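Local coordinates for uncharacterized protein (Streptococcus pneumoniae, PDB 3LFT), which binds L-tryptophan and is probably the substrate-binding component of an ABC transporter, at residues L16-Y20 with G68-P72; T71-Q75 with G96-V100; V86-T92 with N109-D115. All coordinates share one frame; numbering follows the deposited sequence.

Overall arrangement
All three contacts lie in the same lobe of the protein, around its six-stranded parallel sheet, and are largely buried. Interaction 1 packs helix 14-29 against the end of strand 65-69 with hydrocarbon, and carries the ligand at its edge. Interaction 2 takes up helix 71-80, whose first two residues it shares with interaction 1, and covers one side of it with residues 96-100; a partly exposed glutamine gives it its one hydrogen bond. Interaction 3 is the sheet itself, with strands 86-89 and 110-115 zipped by backbone bonds. Thr71 serves the tryptophan carboxylate from interactions 1 and 2, while interaction 3 supplies a further carboxylate bond and three acceptors for the amino group.

Interaction 1. Residues L16-Y20 with G68-P72. With TRP (tryptophan), chain C.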
ATOM      1  N   LEU A  16      -5.961   4.380   0.513  1.00  4.54           N
ATOM      2  CA  LEU A  16      -6.069   4.498   1.964  1.00  5.14           C
ATOM      3  C   LEU A  16      -7.471   4.896   2.398  1.00  5.19           C
ATOM      4  O   LEU A  16      -7.953   4.417   3.432  1.00  5.78           O
ATOM      5  CB  LEU A  16      -5.018   5.435   2.571  1.00  5.08           C
ATOM      6  CG  LEU A  16      -3.544   5.126   2.267  1.00  5.46           C
ATOM      7  CD1 LEU A  16      -2.642   5.956   3.167  1.00  6.24           C
ATOM      8  CD2 LEU A  16      -3.168   3.648   2.396  1.00  6.30           C
ATOM      9  N   ASP A  17      -8.120   5.764   1.636  1.00  5.57           N
ATOM     10  CA  ASP A  17      -9.504   6.125   1.940  1.00  5.40           C
ATOM     11  C   ASP A  17     -10.416   4.896   1.914  1.00  5.53           C
ATOM     12  O   ASP A  17     -11.289   4.748   2.769  1.00  5.46           O
ATOM     13  CB  ASP A  17     -10.027   7.152   0.939  1.00  5.98           C
ATOM     14  CG  ASP A  17      -9.331   8.496   1.026  1.00  7.91           C
ATOM     15  OD1 ASP A  17      -8.786   8.868   2.075  1.00  9.04           O
ATOM     16  OD2 ASP A  17      -9.436   9.243   0.033  1.00  9.35           O
ATOM     17  N   LEU A  18     -10.198   3.998   0.953  1.00  5.48           N
ATOM     18  CA  LEU A  18     -10.997   2.778   0.841  1.00  5.46           C
ATOM     19  C   LEU A  18     -10.698   1.794   1.984  1.00  5.45           C
ATOM     20  O   LEU A  18     -11.629   1.163   2.516  1.00  5.52           O
ATOM     21  CB  LEU A  18     -10.812   2.137  -0.537  1.00  5.89           C
ATOM     22  CG  LEU A  18     -11.688   0.938  -0.884  1.00  6.57           C
ATOM     23  CD1 LEU A  18     -13.189   1.153  -0.637  1.00  7.13           C
ATOM     24  CD2 LEU A  18     -11.434   0.576  -2.342  1.00  7.74           C
ATOM     25  N   ILE A  19      -9.433   1.687   2.383  1.00  5.29           N
ATOM     26  CA  ILE A  19      -9.092   0.920   3.574  1.00  5.38           C
ATOM     27  C   ILE A  19      -9.838   1.462   4.799  1.00  5.82           C
ATOM     28  O   ILE A  19     -10.420   0.680   5.568  1.00  6.17           O
ATOM     29  CB  ILE A  19      -7.570   0.893   3.794  1.00  5.02           C
ATOM     30  CG1 ILE A  19      -6.922   0.095   2.657  1.00  6.39           C
ATOM     31  CG2 ILE A  19      -7.223   0.304   5.170  1.00  6.94           C
ATOM     32  CD1 ILE A  19      -5.421   0.272   2.629  1.00  6.79           C
ATOM     33  N   TYR A  20      -9.854   2.783   4.977  1.00  5.52           N
ATOM     34  CA  TYR A  20     -10.553   3.342   6.119  1.00  5.80           C
ATOM     35  C   TYR A  20     -12.060   3.045   6.060  1.00  5.53           C
ATOM     36  O   TYR A  20     -12.674   2.733   7.090  1.00  5.13           O
ATOM     37  CB  TYR A  20     -10.257   4.844   6.297  1.00  6.38           C
ATOM     38  CG  TYR A  20     -10.914   5.451   7.525  1.00  6.51           C
ATOM     39  CD1 TYR A  20     -11.683   6.612   7.424  1.00  8.94           C
ATOM     40  CD2 TYR A  20     -10.786   4.843   8.771  1.00  7.82           C
ATOM     41  CE1 TYR A  20     -12.282   7.167   8.561  1.00 10.05           C
ATOM     42  CE2 TYR A  20     -11.399   5.383   9.897  1.00  9.33           C
ATOM     43  CZ  TYR A  20     -12.132   6.526   9.776  1.00 10.34           C
ATOM     44  OH  TYR A  20     -12.728   7.054  10.906  1.00 11.47           O
ATOM     45  N   GLY A  68      -2.902   2.581  12.721  1.00  5.37           N
ATOM     46  CA  GLY A  68      -2.100   3.309  11.747  1.00  5.65           C
ATOM     47  C   GLY A  68      -2.341   2.776  10.355  1.00  5.42           C
ATOM     48  O   GLY A  68      -2.049   1.607  10.069  1.00  6.21           O
ATOM     49  N   ILE A  69      -2.893   3.629   9.495  1.00  5.22           N
ATOM     50  CA  ILE A  69      -3.132   3.267   8.087  1.00  5.94           C
ATOM     51  C   ILE A  69      -1.918   3.685   7.277  1.00  6.05           C
ATOM     52  O   ILE A  69      -1.633   4.881   7.157  1.00  6.28           O
ATOM     53  CB  ILE A  69      -4.425   3.924   7.505  1.00  5.41           C
ATOM     54  CG1 ILE A  69      -5.620   3.697   8.439  1.00  6.28           C
ATOM     55  CG2 ILE A  69      -4.691   3.343   6.103  1.00  7.57           C
ATOM     56  CD1 ILE A  69      -6.944   4.337   7.956  1.00  6.65           C
ATOM     57  N   ALA A  70      -1.214   2.660   6.776  1.00  5.88           N
ATOM     58  CA  ALA A  70       0.062   2.737   6.037  1.00  5.82           C
ATOM     59  C   ALA A  70       1.246   2.741   6.997  1.00  5.68           C
ATOM     60  O   ALA A  70       1.142   3.164   8.158  1.00  5.56           O
ATOM     61  CB  ALA A  70       0.116   3.932   5.038  1.00  6.34           C
ATOM     62  N   THR A  71       2.368   2.251   6.503  1.00  5.51           N
ATOM     63  CA  THR A  71       3.560   2.011   7.297  1.00  5.59           C
ATOM     64  C   THR A  71       4.043   3.241   8.099  1.00  5.75           C
ATOM     65  O   THR A  71       4.273   3.107   9.294  1.00  5.91           O
ATOM     66  CB  THR A  71       4.676   1.369   6.418  1.00  5.27           C
ATOM     67  OG1 THR A  71       4.277   0.047   6.068  1.00  5.35           O
ATOM     68  CG2 THR A  71       6.008   1.287   7.151  1.00  6.20           C
ATOM     69  N   PRO A  72       4.131   4.431   7.477  1.00  6.04           N
ATOM     70  CA  PRO A  72       4.625   5.551   8.308  1.00  6.30           C
ATOM     71  C   PRO A  72       3.701   5.899   9.473  1.00  6.51           C
ATOM     72  O   PRO A  72       4.178   6.362  10.515  1.00  6.08           O
ATOM     73  CB  PRO A  72       4.715   6.709   7.321  1.00  7.57           C
ATOM     74  CG  PRO A  72       4.936   6.010   5.984  1.00  8.40           C
ATOM     75  CD  PRO A  72       4.029   4.803   6.053  1.00  7.09           C
TER
HETATM   76  N   TRP C   1       0.864  -1.056   2.246  1.00  8.29           N
HETATM   77  CA  TRP C   1       1.294   0.373   2.242  1.00  8.97           C
HETATM   78  C   TRP C   1       2.284   0.611   3.335  1.00  8.94           C
HETATM   79  O   TRP C   1       2.484   1.755   3.753  1.00  8.77           O
HETATM   80  CB  TRP C   1       0.065   1.286   2.377  1.00  8.71           C
HETATM   81  CG  TRP C   1      -0.893   1.099   1.227  1.00  7.83           C
HETATM   82  CD1 TRP C   1      -2.069   0.350   1.209  1.00  8.47           C
HETATM   83  CD2 TRP C   1      -0.742   1.654  -0.123  1.00  8.23           C
HETATM   84  NE1 TRP C   1      -2.641   0.419  -0.039  1.00  8.55           N
HETATM   85  CE2 TRP C   1      -1.900   1.155  -0.869  1.00  8.59           C
HETATM   86  CE3 TRP C   1       0.227   2.437  -0.706  1.00  8.21           C
HETATM   87  CZ2 TRP C   1      -2.022   1.512  -2.199  1.00  8.72           C
HETATM   88  CZ3 TRP C   1       0.077   2.772  -2.048  1.00  9.20           C
HETATM   89  CH2 TRP C   1      -1.043   2.312  -2.769  1.00  8.94           C
HETATM   90  OXT TRP C   1       2.898  -0.352   3.816  1.00  8.45           O
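Three residues of helix 14-29 close round Ile69 entirely by hydrocarbon contact. The side chain of Ile69 serves them with two branches. CG1 stands beside the backbone N (chi1 -50°), which puts CG2 anti to it; CG2 lies 4.0 Å from Leu16 CD2 and also touches Ile19 CG2, while CD1, at the end of the other arm, reaches Tyr20 CB at 3.7 Å. Tyr20 and Ile69 cross at about a right angle, and CD1 meets the phenol ring obliquely near CG and CD2. A branched isoleucine suits this place because its two branches let one residue touch three helix side chains. Leu16 forks as well, sending CD1 to Ala70 CB at 3.9 Å. The Tyr20 ring also stacks on Phe41.

Leu16 and Ile19 also face the bound tryptophan. Leu16 CD2 sits above the indole, 3.6 Å from ligand CG, and Ile19 uses its other branch, bringing CD1 equally close to ligand CD1.

The polar contacts gather where strand 65-69 turns into helix 71-80. Thr71 N donates to the ligand O at 2.8 Å in a nearly straight bond (176°), and Thr71 OG1 donates to OXT at 2.7 Å. With chi1 of -69° the hydroxyl stands beside its own backbone N, so both donors face one carboxylate. Ala70, at the N-cap position, is small enough to let that carboxylate approach the helix start. The chemistry is thus divided: hydrocarbon receives the indole, while threonine donors, probably aided by the helix dipole, bind the negative end.

Interaction 2. Residues T71-Q75 with G96-V100; sequences TPAAQ and GANLV. With TRP (tryptophan), chain C.
Gln75 NE2 is gripped twice, by the backbone O of Ala97 across this contact and by Asp145 OD2. The bond from Gln75 NE2 to Ala97 O is 3.0 Å long and fairly straight (164° at the hydrogen); it lies in the carbonyl plane on a lone pair, and the acceptor stays almost within the glutamine's amide plane. Two acceptors on one NH2 group fix the rotation of the amide. A glutamine suits the site because its chain, extended beyond CG, carries the amide from the flank of the helix to a carbonyl in the loop.

Apolar contacts fill in around this bond. The methyl of Ala97 points at the helix and rests between Gln75 NE2, 3.6 Å away, and Thr71 CG2 at 4.0 Å. Leu99 crosses Gln75 at about a right angle and divides its methyls: CD1 meets Ala74 CB at 4.0 Å and Gln75 CG at 4.1 Å, while CD2 lies 3.8 Å from Ala74 O. Small alanines on both sides allow helix and loop to come close.

The contact lays the loop joining strands 86-89 and 110-115 along the first turn of helix 71-80. Leu99 also packs on Met88 of strand 86-89, wedged between helix and sheet, and Asp145 opens helix 145-160, which follows a strand of the second parallel sheet, so that Gln75 also reaches toward the other lobe.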
ATOM      1  N   THR A  71       2.368   2.251   6.503  1.00  5.51           N
ATOM      2  CA  THR A  71       3.560   2.011   7.297  1.00  5.59           C
ATOM      3  C   THR A  71       4.043   3.241   8.099  1.00  5.75           C
ATOM      4  O   THR A  71       4.273   3.107   9.294  1.00  5.91           O
ATOM      5  CB  THR A  71       4.676   1.369   6.418  1.00  5.27           C
ATOM      6  OG1 THR A  71       4.277   0.047   6.068  1.00  5.35           O
ATOM      7  CG2 THR A  71       6.008   1.287   7.151  1.00  6.20           C
ATOM      8  N   PRO A  72       4.131   4.431   7.477  1.00  6.04           N
ATOM      9  CA  PRO A  72       4.625   5.551   8.308  1.00  6.30           C
ATOM     10  C   PRO A  72       3.701   5.899   9.473  1.00  6.51           C
ATOM     11  O   PRO A  72       4.178   6.362  10.515  1.00  6.08           O
ATOM     12  CB  PRO A  72       4.715   6.709   7.321  1.00  7.57           C
ATOM     13  CG  PRO A  72       4.936   6.010   5.984  1.00  8.40           C
ATOM     14  CD  PRO A  72       4.029   4.803   6.053  1.00  7.09           C
ATOM     15  N   ALA A  73       2.395   5.697   9.314  1.00  5.51           N
ATOM     16  CA  ALA A  73       1.467   5.964  10.407  1.00  5.86           C
ATOM     17  C   ALA A  73       1.606   4.940  11.522  1.00  5.49           C
ATOM     18  O   ALA A  73       1.666   5.302  12.688  1.00  6.01           O
ATOM     19  CB  ALA A  73       0.043   6.035   9.917  1.00  6.31           C
ATOM     20  N   ALA A  74       1.671   3.657  11.172  1.00  5.05           N
ATOM     21  CA  ALA A  74       1.861   2.629  12.181  1.00  5.52           C
ATOM     22  C   ALA A  74       3.203   2.813  12.885  1.00  4.90           C
ATOM     23  O   ALA A  74       3.269   2.638  14.090  1.00  5.38           O
ATOM     24  CB  ALA A  74       1.767   1.236  11.557  1.00  5.54           C
ATOM     25  N   GLN A  75       4.254   3.171  12.145  1.00  5.29           N
ATOM     26  CA  GLN A  75       5.562   3.420  12.755  1.00  4.74           C
ATOM     27  C   GLN A  75       5.516   4.617  13.712  1.00  5.17           C
ATOM     28  O   GLN A  75       6.100   4.565  14.786  1.00  5.48           O
ATOM     29  CB  GLN A  75       6.638   3.611  11.699  1.00  4.37           C
ATOM     30  CG  GLN A  75       7.011   2.312  10.964  1.00  4.94           C
ATOM     31  CD  GLN A  75       8.024   2.540   9.876  1.00  4.79           C
ATOM     32  OE1 GLN A  75       7.877   3.453   9.071  1.00  5.75           O
ATOM     33  NE2 GLN A  75       9.025   1.672   9.795  1.00  5.90           N
ATOM     34  N   GLY A  96      10.299  -5.888   8.403  1.00  5.83           N
ATOM     35  CA  GLY A  96      11.257  -4.899   7.913  1.00  6.63           C
ATOM     36  C   GLY A  96      10.978  -3.495   8.417  1.00  6.23           C
ATOM     37  O   GLY A  96      11.909  -2.678   8.513  1.00  8.08           O
ATOM     38  N   ALA A  97       9.723  -3.211   8.760  1.00  6.54           N
ATOM     39  CA  ALA A  97       9.371  -1.918   9.337  1.00  6.38           C
ATOM     40  C   ALA A  97       9.716  -1.843  10.818  1.00  6.23           C
ATOM     41  O   ALA A  97       9.542  -0.803  11.440  1.00  5.59           O
ATOM     42  CB  ALA A  97       7.873  -1.644   9.122  1.00  7.51           C
ATOM     43  N   ASN A  98      10.256  -2.935  11.372  1.00  5.63           N
ATOM     44  CA  ASN A  98      10.587  -3.047  12.803  1.00  6.34           C
ATOM     45  C   ASN A  98       9.345  -2.890  13.691  1.00  6.23           C
ATOM     46  O   ASN A  98       9.437  -2.369  14.805  1.00  8.90           O
ATOM     47  CB  ASN A  98      11.682  -2.031  13.198  1.00  5.79           C
ATOM     48  CG  ASN A  98      12.490  -2.466  14.409  1.00  6.30           C
ATOM     49  OD1 ASN A  98      13.012  -1.631  15.170  1.00  9.39           O
ATOM     50  ND2 ASN A  98      12.657  -3.754  14.562  1.00  5.94           N
ATOM     51  N   LEU A  99       8.196  -3.348  13.186  1.00  6.10           N
ATOM     52  CA  LEU A  99       6.924  -3.247  13.905  1.00  6.43           C
ATOM     53  C   LEU A  99       6.568  -4.507  14.685  1.00  6.31           C
ATOM     54  O   LEU A  99       5.915  -4.428  15.736  1.00  6.67           O
ATOM     55  CB  LEU A  99       5.782  -2.888  12.937  1.00  6.34           C
ATOM     56  CG  LEU A  99       5.784  -1.422  12.482  1.00  4.69           C
ATOM     57  CD1 LEU A  99       4.867  -1.217  11.277  1.00  7.50           C
ATOM     58  CD2 LEU A  99       5.360  -0.503  13.613  1.00  4.96           C
ATOM     59  N   VAL A 100       6.987  -5.658  14.167  1.00  6.80           N
ATOM     60  CA  VAL A 100       6.750  -6.953  14.814  1.00  6.78           C
ATOM     61  C   VAL A 100       8.023  -7.764  14.722  1.00  6.92           C
ATOM     62  O   VAL A 100       8.826  -7.548  13.809  1.00  8.42           O
ATOM     63  CB  VAL A 100       5.596  -7.736  14.148  1.00  5.91           C
ATOM     64  CG1 VAL A 100       4.317  -6.878  14.081  1.00  7.21           C
ATOM     65  CG2 VAL A 100       5.974  -8.209  12.732  1.00  6.70           C
TER
HETATM   66  N   TRP C   1       0.864  -1.056   2.246  1.00  8.29           N
HETATM   67  CA  TRP C   1       1.294   0.373   2.242  1.00  8.97           C
HETATM   68  C   TRP C   1       2.284   0.611   3.335  1.00  8.94           C
HETATM   69  O   TRP C   1       2.484   1.755   3.753  1.00  8.77           O
HETATM   70  CB  TRP C   1       0.065   1.286   2.377  1.00  8.71           C
HETATM   71  CG  TRP C   1      -0.893   1.099   1.227  1.00  7.83           C
HETATM   72  CD1 TRP C   1      -2.069   0.350   1.209  1.00  8.47           C
HETATM   73  CD2 TRP C   1      -0.742   1.654  -0.123  1.00  8.23           C
HETATM   74  NE1 TRP C   1      -2.641   0.419  -0.039  1.00  8.55           N
HETATM   75  CE2 TRP C   1      -1.900   1.155  -0.869  1.00  8.59           C
HETATM   76  CE3 TRP C   1       0.227   2.437  -0.706  1.00  8.21           C
HETATM   77  CZ2 TRP C   1      -2.022   1.512  -2.199  1.00  8.72           C
HETATM   78  CZ3 TRP C   1       0.077   2.772  -2.048  1.00  9.20           C
HETATM   79  CH2 TRP C   1      -1.043   2.312  -2.769  1.00  8.94           C
HETATM   80  OXT TRP C   1       2.898  -0.352   3.816  1.00  8.45           O

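Interaction 3. Residues V86-T92 with N109-D115; sequences VIMAAIT and NVTGVSD. With TRP (tryptophan), chain C.
Adjacent parallel strands of the six-stranded sheet, 86-89 and 110-115, run within 9° of each other and end at the tryptophan site. Their ladder begins with Val86 N to Asn109 O and Thr111 N to Val86 O, continues through Met88 N to Thr111 O (2.8 Å), and closes with Val113 N to Met88 O (2.9 Å). Met88, a selenomethionine, crosses Val110 at about a right angle, its CG 3.6 Å from Val110 CG1, and its chain bends at chi3 to bring CE over the Thr111-Gly112 peptide. Gly112, its CA close to Met88 O, has backbone angles (phi 146°) that suit glycine.

Past Met88 the register slips by a residue: Ala90 turns with positive phi, and Ile91 N takes over Val113 O, to which Ala90 N bonds only weakly. Ser114 OG secures this turn by donating to Ile91 O at 2.8 Å.

The turn after strand 86-89 and the last residue of strand 110-115 hold the ligand's amino acid group. Its N bonds to Ala90 O (2.8 Å), Thr92 OG1 (2.8 Å) and Asp115 OD2 (2.7 Å). Thr92 OG1 donates to Asp115 O and so is positioned to accept from the ligand, while Thr92 N donates to OXT at 3.0 Å. The aspartate probably balances the ammonium charge. Ligand binding in the cleft between two alpha/beta lobes, by loops at the C-terminal ends of parallel strands, is characteristic of the periplasmic-binding-protein fold.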
ATOM      1  N   VAL A  86      -1.396  -1.063  19.156  1.00  4.62           N
ATOM      2  CA  VAL A  86      -1.281  -0.403  17.870  1.00  4.83           C
ATOM      3  C   VAL A  86      -1.669  -1.420  16.794  1.00  4.69           C
ATOM      4  O   VAL A  86      -1.081  -2.492  16.697  1.00  5.56           O
ATOM      5  CB  VAL A  86       0.149   0.082  17.631  1.00  4.58           C
ATOM      6  CG1 VAL A  86       0.296   0.684  16.222  1.00  6.36           C
ATOM      7  CG2 VAL A  86       0.566   1.102  18.712  1.00  5.31           C
ATOM      8  N   ILE A  87      -2.679  -1.071  16.005  1.00  4.77           N
ATOM      9  CA  ILE A  87      -3.148  -1.960  14.955  1.00  5.18           C
ATOM     10  C   ILE A  87      -2.690  -1.426  13.603  1.00  5.21           C
ATOM     11  O   ILE A  87      -3.029  -0.295  13.227  1.00  6.08           O
ATOM     12  CB  ILE A  87      -4.694  -2.084  14.966  1.00  5.25           C
ATOM     13  CG1 ILE A  87      -5.231  -2.425  16.363  1.00  6.24           C
ATOM     14  CG2 ILE A  87      -5.149  -3.121  13.940  1.00  6.68           C
ATOM     15  CD1 ILE A  87      -4.624  -3.642  17.072  1.00  7.46           C
HETATM   16  N   MSE A  88      -1.917  -2.236  12.887  1.00  5.41           N
HETATM   17  CA  MSE A  88      -1.481  -1.918  11.547  1.00  4.81           C
HETATM   18  C   MSE A  88      -2.614  -2.132  10.548  1.00  4.59           C
HETATM   19  O   MSE A  88      -3.224  -3.209  10.520  1.00  5.85           O
HETATM   20  CB  MSE A  88      -0.347  -2.858  11.136  1.00  5.62           C
HETATM   21  CG  MSE A  88       0.893  -2.823  12.046  1.00  6.61           C
HETATM   22 SE   MSE A  88       2.279  -4.077  11.473  1.00 11.42          SE
HETATM   23  CE  MSE A  88       1.292  -5.742  11.558  1.00 10.09           C
ATOM     24  N   ALA A  89      -2.899  -1.099   9.742  1.00  4.98           N
ATOM     25  CA  ALA A  89      -3.847  -1.255   8.634  1.00  5.39           C
ATOM     26  C   ALA A  89      -3.092  -1.155   7.313  1.00  5.13           C
ATOM     27  O   ALA A  89      -2.793  -0.037   6.830  1.00  5.77           O
ATOM     28  CB  ALA A  89      -4.918  -0.198   8.714  1.00  6.03           C
ATOM     29  N   ALA A  90      -2.799  -2.324   6.742  1.00  5.17           N
ATOM     30  CA  ALA A  90      -2.108  -2.445   5.454  1.00  5.37           C
ATOM     31  C   ALA A  90      -0.657  -1.965   5.506  1.00  5.38           C
ATOM     32  O   ALA A  90      -0.266  -0.989   4.856  1.00  6.18           O
ATOM     33  CB  ALA A  90      -2.900  -1.751   4.326  1.00  5.28           C
ATOM     34  N   ILE A  91       0.154  -2.696   6.279  1.00  5.05           N
ATOM     35  CA  ILE A  91       1.603  -2.471   6.362  1.00  5.28           C
ATOM     36  C   ILE A  91       2.232  -3.603   5.544  1.00  4.88           C
ATOM     37  O   ILE A  91       2.096  -4.781   5.872  1.00  4.93           O
ATOM     38  CB  ILE A  91       2.065  -2.527   7.834  1.00  5.30           C
ATOM     39  CG1 ILE A  91       1.823  -1.179   8.540  1.00  5.96           C
ATOM     40  CG2 ILE A  91       3.560  -2.850   7.942  1.00  5.56           C
ATOM     41  CD1 ILE A  91       0.468  -0.491   8.319  1.00  6.46           C
ATOM     42  N   THR A  92       2.925  -3.242   4.467  1.00  4.78           N
ATOM     43  CA  THR A  92       3.405  -4.252   3.513  1.00  4.90           C
ATOM     44  C   THR A  92       4.450  -5.206   4.096  1.00  5.09           C
ATOM     45  O   THR A  92       4.443  -6.403   3.811  1.00  5.49           O
ATOM     46  CB  THR A  92       3.894  -3.565   2.219  1.00  5.08           C
ATOM     47  OG1 THR A  92       2.752  -3.042   1.536  1.00  4.86           O
ATOM     48  CG2 THR A  92       4.693  -4.467   1.288  1.00  5.02           C
ATOM     49  N   ASN A 109       3.403  -4.546  21.417  1.00  5.92           N
ATOM     50  CA  ASN A 109       2.066  -3.964  21.420  1.00  5.33           C
ATOM     51  C   ASN A 109       1.451  -3.764  20.027  1.00  6.41           C
ATOM     52  O   ASN A 109       0.394  -3.167  19.898  1.00  6.16           O
ATOM     53  CB  ASN A 109       2.065  -2.647  22.196  1.00  5.48           C
ATOM     54  CG  ASN A 109       2.938  -1.576  21.559  1.00  6.08           C
ATOM     55  OD1 ASN A 109       4.081  -1.826  21.168  1.00  6.32           O
ATOM     56  ND2 ASN A 109       2.428  -0.349  21.534  1.00  6.02           N
ATOM     57  N   VAL A 110       2.090  -4.307  18.990  1.00  5.73           N
ATOM     58  CA  VAL A 110       1.674  -4.084  17.604  1.00  6.01           C
ATOM     59  C   VAL A 110       1.221  -5.383  16.929  1.00  5.68           C
ATOM     60  O   VAL A 110       1.922  -6.379  16.966  1.00  6.18           O
ATOM     61  CB  VAL A 110       2.831  -3.487  16.760  1.00  6.22           C
ATOM     62  CG1 VAL A 110       2.358  -3.185  15.349  1.00  8.37           C
ATOM     63  CG2 VAL A 110       3.436  -2.229  17.416  1.00  5.94           C
ATOM     64  N   THR A 111       0.062  -5.361  16.289  1.00  5.46           N
ATOM     65  CA  THR A 111      -0.352  -6.448  15.380  1.00  5.52           C
ATOM     66  C   THR A 111      -1.160  -5.823  14.255  1.00  5.79           C
ATOM     67  O   THR A 111      -1.271  -4.598  14.207  1.00  6.60           O
ATOM     68  CB  THR A 111      -1.112  -7.558  16.137  1.00  5.48           C
ATOM     69  OG1 THR A 111      -1.314  -8.643  15.226  1.00  6.33           O
ATOM     70  CG2 THR A 111      -2.442  -7.089  16.662  1.00  7.27           C
ATOM     71  N   GLY A 112      -1.707  -6.642  13.360  1.00  5.99           N
ATOM     72  CA  GLY A 112      -2.637  -6.095  12.350  1.00  6.09           C
ATOM     73  C   GLY A 112      -2.567  -6.792  11.019  1.00  5.75           C
ATOM     74  O   GLY A 112      -2.281  -7.983  10.949  1.00  6.18           O
ATOM     75  N   VAL A 113      -2.812  -6.006   9.962  1.00  6.03           N
ATOM     76  CA  VAL A 113      -3.019  -6.517   8.602  1.00  6.36           C
ATOM     77  C   VAL A 113      -1.914  -6.024   7.678  1.00  6.02           C
ATOM     78  O   VAL A 113      -1.565  -4.839   7.691  1.00  6.04           O
ATOM     79  CB  VAL A 113      -4.408  -6.030   8.082  1.00  6.59           C
ATOM     80  CG1 VAL A 113      -4.548  -6.300   6.577  1.00  8.06           C
ATOM     81  CG2 VAL A 113      -5.525  -6.722   8.863  1.00  6.92           C
ATOM     82  N   SER A 114      -1.402  -6.959   6.871  1.00  5.74           N
ATOM     83  CA  SER A 114      -0.276  -6.694   5.985  1.00  5.95           C
ATOM     84  C   SER A 114      -0.625  -7.034   4.546  1.00  5.84           C
ATOM     85  O   SER A 114      -1.178  -8.120   4.287  1.00  6.55           O
ATOM     86  CB  SER A 114       0.914  -7.555   6.430  1.00  6.22           C
ATOM     87  OG  SER A 114       1.970  -7.523   5.476  1.00  7.64           O
ATOM     88  N   ASP A 115      -0.341  -6.103   3.621  1.00  5.67           N
ATOM     89  CA  ASP A 115      -0.544  -6.310   2.183  1.00  5.57           C
ATOM     90  C   ASP A 115       0.796  -6.544   1.490  1.00  5.71           C
ATOM     91  O   ASP A 115       1.527  -5.601   1.145  1.00  6.65           O
ATOM     92  CB  ASP A 115      -1.311  -5.109   1.575  1.00  6.49           C
ATOM     93  CG  ASP A 115      -0.702  -3.744   1.897  1.00  6.78           C
ATOM     94  OD1 ASP A 115      -0.157  -3.548   3.005  1.00  6.34           O
ATOM     95  OD2 ASP A 115      -0.860  -2.815   1.044  1.00  6.32           O
TER
HETATM   96  N   TRP C   1       0.864  -1.056   2.246  1.00  8.29           N
HETATM   97  CA  TRP C   1       1.294   0.373   2.242  1.00  8.97           C
HETATM   98  C   TRP C   1       2.284   0.611   3.335  1.00  8.94           C
HETATM   99  O   TRP C   1       2.484   1.755   3.753  1.00  8.77           O
HETATM  100  CB  TRP C   1       0.065   1.286   2.377  1.00  8.71           C
HETATM  101  CG  TRP C   1      -0.893   1.099   1.227  1.00  7.83           C
HETATM  102  CD1 TRP C   1      -2.069   0.350   1.209  1.00  8.47           C
HETATM  103  CD2 TRP C   1      -0.742   1.654  -0.123  1.00  8.23           C
HETATM  104  NE1 TRP C   1      -2.641   0.419  -0.039  1.00  8.55           N
HETATM  105  CE2 TRP C   1      -1.900   1.155  -0.869  1.00  8.59           C
HETATM  106  CE3 TRP C   1       0.227   2.437  -0.706  1.00  8.21           C
HETATM  107  CZ2 TRP C   1      -2.022   1.512  -2.199  1.00  8.72           C
HETATM  108  CZ3 TRP C   1       0.077   2.772  -2.048  1.00  9.20           C
HETATM  109  CH2 TRP C   1      -1.043   2.312  -2.769  1.00  8.94           C
HETATM  110  OXT TRP C   1       2.898  -0.352   3.816  1.00  8.45           O